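Local coordinates for protein YSC84 (Saccharomyces cerevisiae, PDB 2A08) that is essential, together with LSB5, for actin cytoskeleton organization, fluid-phase endocytosis and vesicle trafficking, and is represented here by its SH3 domain, at residues Thr42-Asn46 with Gly47-Ile51. Numbering follows the deposited sequence. Where two conformers were deposited one is given.
Sequences TGRTN and GKEGI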
loop_
_atom_site.group_PDB
_atom_site.type_symbol
_atom_site.label_atom_id
_atom_site.label_comp_id
_atom_site.label_asym_id
_atom_site.label_seq_id
_atom_site.Cartn_x
_atom_site.Cartn_y
_atom_site.Cartn_z
ATOM N N THR A 42 -5.092 1.271 2.836
ATOM C CA THR A 42 -5.034 -0.068 3.417
ATOM C C THR A 42 -4.841 -1.114 2.341
ATOM O O THR A 42 -5.611 -1.188 1.395
ATOM C CB THR A 42 -6.277 -0.292 4.203
ATOM O OG1 THR A 42 -6.362 0.770 5.179
ATOM C CG2 THR A 42 -6.192 -1.581 5.030
ATOM N N GLY A 43 -3.816 -1.953 2.497
ATOM C CA GLY A 43 -3.493 -2.943 1.483
ATOM C C GLY A 43 -3.025 -4.268 1.997
ATOM O O GLY A 43 -2.905 -4.512 3.201
ATOM N N ARG A 44 -2.779 -5.146 1.031
ATOM C CA ARG A 44 -2.361 -6.530 1.272
ATOM C C ARG A 44 -1.289 -6.897 0.253
ATOM O O ARG A 44 -1.471 -6.619 -0.911
ATOM C CB ARG A 44 -3.562 -7.455 1.069
ATOM C CG ARG A 44 -3.297 -8.971 1.215
ATOM C CD ARG A 44 -4.612 -9.770 1.445
ATOM N NE ARG A 44 -5.557 -9.748 0.304
ATOM C CZ ARG A 44 -6.864 -10.101 0.349
ATOM N NH1 ARG A 44 -7.471 -10.431 1.490
ATOM N NH2 ARG A 44 -7.587 -10.064 -0.755
ATOM N N THR A 45 -0.202 -7.541 0.650
ATOM C CA THR A 45 0.718 -8.119 -0.331
ATOM C C THR A 45 1.467 -9.284 0.321
ATOM O O THR A 45 1.807 -9.200 1.483
ATOM C CB THR A 45 1.659 -7.017 -0.899
ATOM O OG1 THR A 45 2.409 -7.518 -2.011
ATOM C CG2 THR A 45 2.683 -6.581 0.108
ATOM N N ASN A 46 1.614 -10.367 -0.432
ATOM C CA ASN A 46 2.268 -11.605 0.021
ATOM C C ASN A 46 1.858 -12.044 1.458
ATOM O O ASN A 46 2.707 -12.365 2.297
ATOM C CB ASN A 46 3.799 -11.459 -0.092
ATOM C CG ASN A 46 4.288 -11.154 -1.529
ATOM O OD1 ASN A 46 5.198 -10.333 -1.735
ATOM N ND2 ASN A 46 3.707 -11.831 -2.510
ATOM N N GLY A 47 0.548 -12.038 1.724
ATOM C CA GLY A 47 -0.029 -12.588 2.942
ATOM C C GLY A 47 -0.067 -11.710 4.185
ATOM O O GLY A 47 -0.444 -12.166 5.276
ATOM N N LYS A 48 0.317 -10.447 4.028
ATOM C CA LYS A 48 0.201 -9.499 5.122
ATOM C C LYS A 48 -0.571 -8.278 4.710
ATOM O O LYS A 48 -0.740 -8.022 3.536
ATOM C CB LYS A 48 1.568 -9.098 5.587
ATOM C CG LYS A 48 2.282 -10.230 6.301
ATOM C CD LYS A 48 3.722 -9.857 6.644
ATOM C CE LYS A 48 4.505 -9.399 5.412
ATOM N NZ LYS A 48 5.761 -10.173 5.137
ATOM N N GLU A 49 -1.043 -7.543 5.710
ATOM C CA GLU A 49 -1.919 -6.419 5.488
ATOM C C GLU A 49 -1.604 -5.299 6.424
ATOM O O GLU A 49 -0.989 -5.505 7.473
ATOM C CB GLU A 49 -3.373 -6.824 5.692
ATOM C CG GLU A 49 -3.699 -8.134 4.985
ATOM C CD GLU A 49 -4.917 -8.832 5.503
ATOM O OE1 GLU A 49 -5.052 -8.956 6.748
ATOM O OE2 GLU A 49 -5.708 -9.320 4.647
ATOM N N GLY A 50 -2.023 -4.109 6.037
ATOM C CA GLY A 50 -1.908 -2.973 6.914
ATOM C C GLY A 50 -1.939 -1.677 6.134
ATOM O O GLY A 50 -2.264 -1.649 4.934
ATOM N N ILE A 51 -1.529 -0.599 6.779
ATOM C CA ILE A 51 -1.633 0.729 6.195
ATOM C C ILE A 51 -0.295 1.201 5.645
ATOM O O ILE A 51 0.772 0.710 6.071
ATOM C CB ILE A 51 -2.220 1.783 7.216
ATOM C CG1 ILE A 51 -1.277 2.070 8.411
ATOM C CG2 ILE A 51 -3.615 1.375 7.657
ATOM C CD1 ILE A 51 -1.657 3.366 9.119
#
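Arg-44 leaves its strand with CG anti to the backbone N (chi1 177°), while Glu-49 sets CG beside its own N (chi1 -46°), and the two side chains rise next to each other from one face of a beta hairpin. Their stems touch first, Arg-44 CG lying 3.9 Å from Glu-49 CG. Higher up, Glu-49 OE2 comes within 3.4 Å of Arg-44 CD and reaches NH1 only in a long salt bridge of 3.8 Å. Guanidinium and carboxylate planes are 19° apart, with OE2 at the guanidinium edge and near its plane. With an alanine at Arg-44, the Glu-49 carboxylate would probably lose this charged mate and its methylenes the aliphatic stem beside them.

Beneath this pair the backbones zip up. Gly-43 N donates to Gly-50 O at 2.9 Å, and Gly-50 N answers to Gly-43 O. Nearer the bend, Thr-45 N binds Lys-48 O at 3.0 Å. The return bond, Lys-48 N to Thr-45 O, stretches to 3.2 Å, its donor well above the carbonyl plane. That last rung closes a type I' turn, with Asn-46 and Gly-47 both at positive phi. Gly-50 has backbone angles at which a CB would jam against the carbonyl O of Glu-49. On the other face from the Arg-44 and Glu-49 pair, Thr-45 OG1 hydrogen-bonds to Val-27 O, tying the hairpin to strand 27-30.

Strands 40-45 and 48-53 form the distal hairpin of the SH3 fold, its tight turn being the distal loop; this part of it is probably held mainly by the four backbone hydrogen bonds, with the long, surface-lying ion pair likely to add only modestly to its stability.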